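Local coordinates for 4'-phospho-dehydrooxetanocin synthase (Bacillus megaterium, PDB 5UL3), which catalyses the oxidative ring contraction of dAMP to an oxetane aldehyde, using cobalamin, a [4Fe-4S] cluster and S-adenosylmethionine on the way to the nucleoside analogue oxetanocin A, at residues 293-298 / 352-357; 307-312 / 336-341; 344-349 / 356-361; 383-388 / 392-397. One frame throughout, in Å; residues are numbered along the deposited sequence.

Contact 1 of 4, residues 293-298 / 352-357; sequences DILGEI and FNIKPH
The Phe352 ring lies against the backbone of Gly296 where the short helix 295-300 meets the loop between helix 335-351 and strand 357-360, an alpha-to-beta connection of the partial TIM barrel of this radical SAM enzyme. The contact is a CH-pi interaction: Gly296 CA sits over one face of the ring, 3.6 Å from the centroid of Phe352 and 15° off the normal. It is displaced toward the rim, nearest to Phe352 CZ at 3.5 Å. With hydrogens alone on the alpha carbon, the helix backbone itself can press against the aromatic face. Phe352 also meets Trp25 edge-to-face, so a residue near the N terminus joins the same cluster.

The remaining contacts are between apolar side chains. Leu295 carries its CG anti to the backbone N (chi1 -173°), which sends the isobutyl group between Phe352 and Ile354. Its CG approaches the ring obliquely, 3.9 Å from Phe352 CD2. No hydrogen bond passes between the segments. Helix 335-351 ends in a Schellman motif, in which Asn353, with positive phi, is the C' residue and Ile354 N bonds to Gly349 O. That turn delivers Ile354 to the helix 295-300 side, where its outermost carbon, CD1, comes to 3.6 Å from Leu295 CD1.

Contact 2 of 4, residues 307-312 / 336-341; sequences LETSRG and EQTLKQ
Leu307 and Gln341 cross at about a right angle, and Thr309 meets Thr338 in the same way. Both pairs touch through van der Waals contact, with no hydrogen bond from one segment to the other. Leu307 lies across the glutamine: its CD2 is 3.9 Å from Gln341 CB, while its CD1 reaches the amide oxygen, 3.4 Å from Gln341 OE1. Between the threonines the methyls do the touching, Thr309 CG2 to Thr338 CG2 at 3.7 Å. This is the packing of helix 335-351 on strand 305-311, the first strand of the parallel run in the partial TIM barrel.

The threonine hydroxyls find partners away from the interface. Thr309 OG1 bonds to Asp362, and Thr338 OG1 turns back to the Ser334 carbonyl, which leaves the methyls for the interface. On the helix, Gln341 NE2 donates to OE1 of the modelled conformer of Gln337 over 2.8 Å, almost straight at 164° and on a lone pair in the carbonyl plane; this would help set the rotation of the Gln341 amide. On the far side of the strand, Glu308 OE2 bonds cobalamin, and Arg311 NE meets Glu308 OE1 at 3.2 Å from above the carboxylate plane.

Contact 3 of 4, residues 344-349 / 356-361; sequences DILRAG and PHIYMA. With EDO (1,2-ethanediol), chain B.
Ile345 opens the contact from the helix 335-351 side, just after Asp344, which takes no part in the packing and whose OD2 is held by Lys340 and Thr289. In the conformer modelled, the CG2 branch of Ile345 comes to 4.1 Å from Ile358 CD1. One residue on, Leu346 does most of the work. Its CG stands anti to the carbonyl carbon (chi1 -72°), and the end of the side chain comes nearer the strand than its root does. There the CD2 methyl fits between two partners, 3.8 Å from Ile358 CD1 and 3.9 Å from Pro356 CB; the leucine crosses the proline at about a right angle and the isoleucine obliquely. Arg347 takes its NH2 to O1 of an ethanediol, probably from the crystallisation liquor, in a 3.0 Å hydrogen bond, and to the Ser22 carbonyl.

The contact packs helix 335-351 on strand 357-360, the strand that follows it in the partial TIM barrel and whose end leads to Ala361 of the cobalamin site. Leu305 and Leu342 also touch Ile358. Since every contact between helix and strand here is carbon on carbon, cohesion across them rests on dispersion and the exclusion of water, while directional bonding is left to the strand's sheet neighbours.

Contact 4 of 4, residues 383-388 / 392-397; sequences EGLLKR and IKFDFA
Leu385 reaches from helix 374-386 toward strand 393-398, and its two methyls meet Ile392 and Phe394, CD1 touching both. From CB, which points at the strand, the chain continues to CG, anti to the carbonyl carbon (chi1 -71°). Beyond CG the two methyls part. CD1 goes to the aromatic ring, which it approaches obliquely, 3.9 Å from Phe394 CE1. It also lies 4.2 Å from Ile392 CD1. The second methyl, CD2, touches the same isoleucine tip at 4.0 Å, so Ile392 CD1 is met by both branches; the two side chains cross at about a right angle.

Ile392 holds CG1 between its backbone N and carbonyl carbon (chi1 74°), a crowded position that turns CD1 to the helix. The contact lies within the beta-alpha-beta unit of strand 357-360, helix 374-386 and strand 393-398, within the partial TIM barrel, packing the helix on its following strand. Helix 335-351 adds Leu342 beside Leu385 and Leu346 beside Ile392. With saturated carbons and one aromatic carbon doing all the touching, the contact has no directional bond of its own and depends on close fit and burial.

Overall arrangement
From the N-terminal side, segment 293-298 opens the long loop that contact 1 closes at 352-357. Nested within it is contact 2, where strand 305-311 is met by helix 335-351. Further along that helix contact 3 begins; it closes a short helix-to-strand connection onto strand 357-360 and ends on the same stretch as contact 1, sharing Pro356 and His357. Contact 4 follows in series, bringing helix 374-386 onto strand 393-398. Strands 305-311, 357-360 and 393-398 are successive neighbours in one sheet, so contacts 2, 3 and 4 lay two consecutive helices on it, while contact 1 ties helix 295-300 to the loop leading into its middle strand.

Contact 1 of 4, residues 293-298 / 352-357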
# COMPACT_ATOMS: atom_id res chain seq x y z
N ASP A 293 -4.50 12.15 -13.49
CA ASP A 293 -3.97 12.16 -14.86
C ASP A 293 -3.81 10.76 -15.44
O ASP A 293 -4.02 10.55 -16.64
CB ASP A 293 -2.60 12.85 -14.89
CG ASP A 293 -2.63 14.29 -14.38
OD1 ASP A 293 -3.50 14.63 -13.55
OD2 ASP A 293 -1.76 15.06 -14.82
N ILE A 294 -3.37 9.80 -14.62
CA ILE A 294 -3.04 8.45 -15.10
C ILE A 294 -4.24 7.52 -15.08
O ILE A 294 -4.15 6.39 -15.58
CB ILE A 294 -1.88 7.88 -14.26
CG1 ILE A 294 -0.75 8.90 -14.11
CG2 ILE A 294 -1.28 6.61 -14.90
CD1 ILE A 294 -0.07 9.29 -15.43
N LEU A 295 -5.38 7.97 -14.55
CA LEU A 295 -6.48 7.06 -14.26
C LEU A 295 -7.00 6.37 -15.53
O LEU A 295 -7.25 5.16 -15.53
CB LEU A 295 -7.60 7.81 -13.55
CG LEU A 295 -8.73 6.88 -13.07
CD1 LEU A 295 -8.16 5.84 -12.12
CD2 LEU A 295 -9.86 7.66 -12.42
N GLY A 296 -7.15 7.13 -16.63
CA GLY A 296 -7.60 6.53 -17.88
C GLY A 296 -6.74 5.36 -18.33
O GLY A 296 -7.26 4.31 -18.71
N GLU A 297 -5.42 5.51 -18.24
CA GLU A 297 -4.54 4.40 -18.60
C GLU A 297 -4.61 3.28 -17.58
O GLU A 297 -4.52 2.10 -17.94
CB GLU A 297 -3.11 4.90 -18.77
CG GLU A 297 -2.92 5.75 -20.03
CD GLU A 297 -3.25 4.97 -21.30
OE1 GLU A 297 -2.60 3.92 -21.54
OE2 GLU A 297 -4.17 5.38 -22.04
N ILE A 298 -4.75 3.62 -16.29
CA ILE A 298 -4.93 2.59 -15.27
C ILE A 298 -6.16 1.74 -15.57
O ILE A 298 -6.14 0.52 -15.38
CB ILE A 298 -5.01 3.24 -13.87
CG1 ILE A 298 -3.65 3.78 -13.48
CG2 ILE A 298 -5.52 2.24 -12.83
CD1 ILE A 298 -3.72 4.70 -12.28
N PHE A 352 -14.61 5.86 -16.22
CA PHE A 352 -13.80 4.89 -16.94
C PHE A 352 -14.26 3.45 -16.73
O PHE A 352 -13.53 2.52 -17.07
CB PHE A 352 -12.33 5.01 -16.54
CG PHE A 352 -11.68 6.28 -16.99
CD1 PHE A 352 -11.52 6.55 -18.34
CD2 PHE A 352 -11.19 7.18 -16.06
CE1 PHE A 352 -10.90 7.71 -18.75
CE2 PHE A 352 -10.58 8.34 -16.47
CZ PHE A 352 -10.43 8.61 -17.81
N ASN A 353 -15.44 3.26 -16.13
CA ASN A 353 -16.03 1.95 -15.86
C ASN A 353 -15.23 1.12 -14.87
O ASN A 353 -15.39 -0.11 -14.81
CB ASN A 353 -16.24 1.17 -17.17
CG ASN A 353 -17.20 1.87 -18.10
OD1 ASN A 353 -18.26 2.32 -17.68
ND2 ASN A 353 -16.82 1.97 -19.37
N ILE A 354 -14.35 1.75 -14.09
CA ILE A 354 -13.64 1.07 -13.01
C ILE A 354 -14.65 0.76 -11.91
O ILE A 354 -15.45 1.61 -11.53
CB ILE A 354 -12.50 1.95 -12.47
CG1 ILE A 354 -11.50 2.27 -13.58
CG2 ILE A 354 -11.79 1.26 -11.29
CD1 ILE A 354 -10.39 3.19 -13.15
N LYS A 355 -14.59 -0.46 -11.37
CA LYS A 355 -15.56 -0.87 -10.36
C LYS A 355 -15.36 -0.07 -9.07
O LYS A 355 -14.23 0.28 -8.73
CB LYS A 355 -15.43 -2.37 -10.07
CG LYS A 355 -14.08 -2.77 -9.50
CD LYS A 355 -13.97 -4.29 -9.31
CE LYS A 355 -13.52 -4.99 -10.60
NZ LYS A 355 -12.08 -4.77 -10.90
N PRO A 356 -16.45 0.24 -8.35
CA PRO A 356 -16.35 1.10 -7.14
C PRO A 356 -15.80 0.33 -5.94
O PRO A 356 -16.52 0.02 -4.99
CB PRO A 356 -17.81 1.52 -6.93
CG PRO A 356 -18.60 0.33 -7.42
CD PRO A 356 -17.83 -0.21 -8.60
N HIS A 357 -14.51 0.01 -6.02
CA HIS A 357 -13.79 -0.70 -4.97
C HIS A 357 -12.55 0.11 -4.62
O HIS A 357 -11.67 0.29 -5.46
CB HIS A 357 -13.39 -2.10 -5.42
CG HIS A 357 -13.16 -3.06 -4.29
ND1 HIS A 357 -12.20 -2.86 -3.32
CD2 HIS A 357 -13.76 -4.23 -3.98
CE1 HIS A 357 -12.23 -3.86 -2.46
NE2 HIS A 357 -13.17 -4.71 -2.84

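Contact 2 of 4, residues 307-312 / 336-341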
# COMPACT_ATOMS: atom_id res chain seq x y z
N LEU A 307 -6.84 5.34 -2.04
CA LEU A 307 -6.89 6.61 -1.32
C LEU A 307 -6.19 6.37 0.01
O LEU A 307 -6.24 5.26 0.55
CB LEU A 307 -8.32 7.07 -1.05
CG LEU A 307 -8.43 8.47 -0.42
CD1 LEU A 307 -7.75 9.51 -1.32
CD2 LEU A 307 -9.90 8.83 -0.20
N GLU A 308 -5.53 7.40 0.52
CA GLU A 308 -4.94 7.35 1.86
C GLU A 308 -5.71 8.34 2.72
O GLU A 308 -5.68 9.54 2.44
CB GLU A 308 -3.44 7.67 1.82
CG GLU A 308 -2.69 7.30 3.14
CD GLU A 308 -1.19 7.64 3.13
OE1 GLU A 308 -0.81 8.64 2.49
OE2 GLU A 308 -0.40 6.92 3.79
N THR A 309 -6.42 7.85 3.74
CA THR A 309 -7.26 8.77 4.53
C THR A 309 -6.59 9.19 5.83
O THR A 309 -7.19 9.94 6.61
CB THR A 309 -8.65 8.16 4.84
OG1 THR A 309 -8.52 7.02 5.72
CG2 THR A 309 -9.39 7.74 3.54
N SER A 310 -5.37 8.72 6.07
CA SER A 310 -4.56 9.08 7.23
C SER A 310 -3.13 8.66 6.95
O SER A 310 -2.88 7.78 6.12
CB SER A 310 -5.07 8.41 8.52
OG SER A 310 -4.88 7.01 8.47
N ARG A 311 -2.19 9.28 7.66
CA ARG A 311 -0.78 8.96 7.53
C ARG A 311 -0.22 8.63 8.91
O ARG A 311 -0.62 9.24 9.90
CB ARG A 311 0.00 10.11 6.93
CG ARG A 311 -0.40 10.37 5.46
CD ARG A 311 0.48 11.41 4.82
NE ARG A 311 0.27 11.47 3.36
CZ ARG A 311 0.80 12.41 2.58
NH1 ARG A 311 1.57 13.35 3.11
NH2 ARG A 311 0.55 12.41 1.27
N GLY A 312 0.69 7.66 8.93
CA GLY A 312 1.38 7.26 10.14
C GLY A 312 0.65 6.19 10.94
O GLY A 312 -0.44 5.72 10.59
N GLU A 336 -15.03 15.44 6.39
CA GLU A 336 -15.55 16.12 5.20
C GLU A 336 -14.64 15.87 4.01
O GLU A 336 -15.10 15.53 2.92
CB GLU A 336 -15.69 17.62 5.47
CG GLU A 336 -16.15 18.44 4.28
CD GLU A 336 -16.24 19.92 4.61
OE1 GLU A 336 -15.33 20.69 4.20
OE2 GLU A 336 -17.20 20.32 5.29
N GLN A 337 -13.33 16.00 4.23
CA GLN A 337 -12.37 15.83 3.15
C GLN A 337 -12.31 14.38 2.67
O GLN A 337 -12.25 14.12 1.46
CB GLN A 337 -11.00 16.30 3.62
CG GLN A 337 -9.96 16.26 2.56
CD GLN A 337 -10.22 17.24 1.43
OE1 GLN A 337 -9.67 17.11 0.35
NE2 GLN A 337 -11.05 18.25 1.70
N THR A 338 -12.27 13.43 3.61
CA THR A 338 -12.34 12.01 3.27
C THR A 338 -13.53 11.74 2.33
O THR A 338 -13.39 11.07 1.31
CB THR A 338 -12.45 11.17 4.55
OG1 THR A 338 -11.28 11.36 5.35
CG2 THR A 338 -12.54 9.66 4.21
N LEU A 339 -14.70 12.29 2.66
CA LEU A 339 -15.88 12.01 1.85
C LEU A 339 -15.79 12.70 0.50
O LEU A 339 -16.23 12.14 -0.52
CB LEU A 339 -17.14 12.44 2.61
CG LEU A 339 -17.45 11.57 3.84
CD1 LEU A 339 -18.58 12.14 4.70
CD2 LEU A 339 -17.76 10.13 3.42
N LYS A 340 -15.22 13.91 0.46
CA LYS A 340 -15.03 14.59 -0.82
C LYS A 340 -14.06 13.83 -1.71
O LYS A 340 -14.33 13.61 -2.90
CB LYS A 340 -14.50 16.01 -0.59
CG LYS A 340 -13.95 16.62 -1.90
CD LYS A 340 -13.14 17.88 -1.66
CE LYS A 340 -12.72 18.55 -2.96
NZ LYS A 340 -11.79 17.72 -3.80
N GLN A 341 -12.92 13.41 -1.16
CA GLN A 341 -11.93 12.72 -1.98
C GLN A 341 -12.47 11.38 -2.46
O GLN A 341 -12.21 10.97 -3.59
CB GLN A 341 -10.62 12.54 -1.19
CG GLN A 341 -9.95 13.91 -0.93
CD GLN A 341 -8.51 13.80 -0.46
OE1 GLN A 341 -7.82 12.82 -0.74
NE2 GLN A 341 -8.05 14.82 0.26

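Contact 3 of 4, residues 344-349 / 356-361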
# COMPACT_ATOMS: atom_id res chain seq x y z
N ASP A 344 -14.74 12.13 -5.35
CA ASP A 344 -13.97 12.45 -6.55
C ASP A 344 -13.45 11.21 -7.25
O ASP A 344 -13.61 11.04 -8.46
CB ASP A 344 -12.78 13.36 -6.22
CG ASP A 344 -13.18 14.75 -5.79
OD1 ASP A 344 -14.35 15.14 -6.02
OD2 ASP A 344 -12.33 15.46 -5.19
N ILE A 345 -12.80 10.33 -6.48
CA ILE A 345 -12.19 9.15 -7.06
C ILE A 345 -13.25 8.22 -7.63
O ILE A 345 -13.08 7.65 -8.72
CB ILE A 345 -11.31 8.46 -6.01
CG1 ILE A 345 -10.12 9.35 -5.66
CG2 ILE A 345 -10.83 7.10 -6.50
CD1 ILE A 345 -9.47 9.00 -4.36
N LEU A 346 -14.37 8.08 -6.92
CA LEU A 346 -15.44 7.19 -7.37
C LEU A 346 -16.09 7.73 -8.64
O LEU A 346 -16.40 6.97 -9.57
CB LEU A 346 -16.47 7.02 -6.26
CG LEU A 346 -16.02 6.17 -5.07
CD1 LEU A 346 -16.95 6.41 -3.90
CD2 LEU A 346 -15.96 4.68 -5.46
N ARG A 347 -16.29 9.04 -8.69
CA ARG A 347 -16.89 9.64 -9.89
C ARG A 347 -15.97 9.48 -11.09
O ARG A 347 -16.42 9.13 -12.19
CB ARG A 347 -17.21 11.11 -9.61
CG ARG A 347 -17.91 11.79 -10.80
CD ARG A 347 -18.51 13.16 -10.44
NE ARG A 347 -17.47 14.15 -10.22
CZ ARG A 347 -16.81 14.78 -11.19
NH1 ARG A 347 -17.09 14.51 -12.47
NH2 ARG A 347 -15.88 15.68 -10.88
N ALA A 348 -14.67 9.72 -10.89
CA ALA A 348 -13.72 9.55 -11.97
C ALA A 348 -13.59 8.08 -12.37
O ALA A 348 -13.45 7.78 -13.56
CB ALA A 348 -12.35 10.10 -11.57
N GLY A 349 -13.61 7.17 -11.39
CA GLY A 349 -13.55 5.75 -11.73
C GLY A 349 -14.75 5.31 -12.55
O GLY A 349 -14.61 4.57 -13.53
N PRO A 356 -16.45 0.24 -8.35
CA PRO A 356 -16.35 1.10 -7.14
C PRO A 356 -15.80 0.33 -5.94
O PRO A 356 -16.52 0.02 -4.99
CB PRO A 356 -17.81 1.52 -6.93
CG PRO A 356 -18.60 0.33 -7.42
CD PRO A 356 -17.83 -0.21 -8.60
N HIS A 357 -14.51 0.01 -6.02
CA HIS A 357 -13.79 -0.70 -4.97
C HIS A 357 -12.55 0.11 -4.62
O HIS A 357 -11.67 0.29 -5.46
CB HIS A 357 -13.39 -2.10 -5.42
CG HIS A 357 -13.16 -3.06 -4.29
ND1 HIS A 357 -12.20 -2.86 -3.32
CD2 HIS A 357 -13.76 -4.23 -3.98
CE1 HIS A 357 -12.23 -3.86 -2.46
NE2 HIS A 357 -13.17 -4.71 -2.84
N ILE A 358 -12.47 0.61 -3.38
CA ILE A 358 -11.37 1.45 -2.95
C ILE A 358 -10.41 0.64 -2.09
O ILE A 358 -10.83 0.03 -1.09
CB ILE A 358 -11.87 2.67 -2.15
CG1 ILE A 358 -12.99 3.41 -2.90
CG2 ILE A 358 -10.68 3.61 -1.86
CD1 ILE A 358 -12.50 4.23 -4.07
N TYR A 359 -9.14 0.65 -2.43
CA TYR A 359 -8.12 0.03 -1.59
C TYR A 359 -7.49 1.14 -0.76
O TYR A 359 -6.72 1.95 -1.29
CB TYR A 359 -7.10 -0.69 -2.45
CG TYR A 359 -7.81 -1.78 -3.24
CD1 TYR A 359 -8.42 -1.50 -4.48
CD2 TYR A 359 -7.95 -3.05 -2.72
CE1 TYR A 359 -9.11 -2.48 -5.17
CE2 TYR A 359 -8.63 -4.05 -3.41
CZ TYR A 359 -9.20 -3.76 -4.63
OH TYR A 359 -9.88 -4.76 -5.30
N MET A 360 -7.86 1.20 0.52
CA MET A 360 -7.30 2.23 1.39
C MET A 360 -5.83 1.96 1.64
O MET A 360 -5.43 0.85 2.01
CB MET A 360 -8.04 2.31 2.73
CG MET A 360 -9.52 2.58 2.69
SD MET A 360 -9.93 4.18 1.95
CE MET A 360 -11.67 4.24 2.38
N ALA A 361 -5.02 3.00 1.44
CA ALA A 361 -3.58 2.87 1.60
C ALA A 361 -3.12 3.01 3.05
O ALA A 361 -1.96 2.70 3.33
CB ALA A 361 -2.85 3.93 0.75
C1 EDO B . -14.63 18.65 -9.39
O1 EDO B . -15.07 17.49 -8.65
C2 EDO B . -15.68 19.74 -9.26
O2 EDO B . -15.80 20.05 -7.87

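Contact 4 of 4, residues 383-388 / 392-397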
# COMPACT_ATOMS: atom_id res chain seq x y z
N GLU A 383 -21.31 6.83 7.79
CA GLU A 383 -22.61 7.44 7.58
C GLU A 383 -22.64 8.23 6.28
O GLU A 383 -23.64 8.22 5.56
CB GLU A 383 -22.99 8.33 8.76
CG GLU A 383 -23.43 7.54 9.99
CD GLU A 383 -23.95 8.42 11.12
OE1 GLU A 383 -23.45 9.56 11.31
OE2 GLU A 383 -24.86 7.97 11.84
N GLY A 384 -21.53 8.91 5.96
CA GLY A 384 -21.44 9.61 4.69
C GLY A 384 -21.49 8.68 3.50
O GLY A 384 -22.14 8.98 2.49
N LEU A 385 -20.79 7.54 3.58
CA LEU A 385 -20.83 6.56 2.49
C LEU A 385 -22.23 5.99 2.32
O LEU A 385 -22.67 5.71 1.20
CB LEU A 385 -19.82 5.44 2.76
CG LEU A 385 -18.35 5.84 2.61
CD1 LEU A 385 -17.43 4.68 2.98
CD2 LEU A 385 -18.09 6.27 1.18
N LEU A 386 -22.94 5.81 3.44
CA LEU A 386 -24.27 5.23 3.39
C LEU A 386 -25.29 6.20 2.79
O LEU A 386 -26.37 5.76 2.38
CB LEU A 386 -24.69 4.79 4.79
CG LEU A 386 -23.93 3.55 5.32
CD1 LEU A 386 -24.15 3.37 6.82
CD2 LEU A 386 -24.35 2.31 4.55
N LYS A 387 -24.97 7.49 2.73
CA LYS A 387 -25.83 8.47 2.07
C LYS A 387 -25.67 8.48 0.57
O LYS A 387 -26.51 9.06 -0.12
CB LYS A 387 -25.55 9.88 2.61
CG LYS A 387 -26.07 10.13 4.00
CD LYS A 387 -25.58 11.46 4.54
CE LYS A 387 -25.80 11.54 6.04
NZ LYS A 387 -25.23 12.79 6.62
N ARG A 388 -24.62 7.85 0.04
CA ARG A 388 -24.41 7.85 -1.40
C ARG A 388 -25.49 7.02 -2.09
O ARG A 388 -26.13 6.16 -1.49
CB ARG A 388 -23.02 7.29 -1.74
CG ARG A 388 -21.87 8.08 -1.11
CD ARG A 388 -20.54 7.47 -1.50
NE ARG A 388 -20.37 7.49 -2.95
CZ ARG A 388 -20.03 8.57 -3.64
NH1 ARG A 388 -19.80 9.73 -3.02
NH2 ARG A 388 -19.91 8.50 -4.96
N ILE A 392 -20.46 0.99 -2.31
CA ILE A 392 -19.07 0.74 -2.66
C ILE A 392 -18.54 -0.40 -1.79
O ILE A 392 -19.18 -0.82 -0.83
CB ILE A 392 -18.18 1.98 -2.48
CG1 ILE A 392 -17.91 2.24 -1.00
CG2 ILE A 392 -18.80 3.22 -3.17
CD1 ILE A 392 -16.64 3.04 -0.76
N LYS A 393 -17.38 -0.90 -2.17
CA LYS A 393 -16.61 -1.79 -1.30
C LYS A 393 -15.25 -1.17 -1.03
O LYS A 393 -14.70 -0.46 -1.88
CB LYS A 393 -16.48 -3.17 -1.93
CG LYS A 393 -17.84 -3.82 -2.11
CD LYS A 393 -17.77 -5.30 -2.34
CE LYS A 393 -19.14 -5.94 -2.21
NZ LYS A 393 -19.62 -6.00 -0.80
N PHE A 394 -14.70 -1.41 0.16
CA PHE A 394 -13.37 -0.86 0.42
C PHE A 394 -12.60 -1.79 1.35
O PHE A 394 -13.18 -2.47 2.20
CB PHE A 394 -13.43 0.59 0.96
CG PHE A 394 -14.11 0.75 2.31
CD1 PHE A 394 -15.49 0.83 2.41
CD2 PHE A 394 -13.35 0.91 3.47
CE1 PHE A 394 -16.12 1.02 3.65
CE2 PHE A 394 -13.96 1.11 4.72
CZ PHE A 394 -15.36 1.17 4.80
N ASP A 395 -11.29 -1.84 1.13
CA ASP A 395 -10.37 -2.64 1.94
C ASP A 395 -9.48 -1.72 2.78
O ASP A 395 -9.11 -0.64 2.33
CB ASP A 395 -9.47 -3.50 1.04
CG ASP A 395 -10.26 -4.51 0.19
OD1 ASP A 395 -11.50 -4.61 0.31
OD2 ASP A 395 -9.61 -5.18 -0.63
N PHE A 396 -9.10 -2.17 3.97
CA PHE A 396 -8.12 -1.45 4.77
C PHE A 396 -7.45 -2.42 5.73
O PHE A 396 -7.85 -3.58 5.83
CB PHE A 396 -8.73 -0.26 5.52
CG PHE A 396 -9.81 -0.64 6.53
CD1 PHE A 396 -9.47 -0.92 7.84
CD2 PHE A 396 -11.15 -0.62 6.18
CE1 PHE A 396 -10.47 -1.24 8.79
CE2 PHE A 396 -12.15 -0.92 7.11
CZ PHE A 396 -11.81 -1.22 8.41
N ALA A 397 -6.42 -1.93 6.43
CA ALA A 397 -5.66 -2.73 7.38
C ALA A 397 -5.89 -2.22 8.80
O ALA A 397 -6.17 -1.04 9.01
CB ALA A 397 -4.16 -2.69 7.08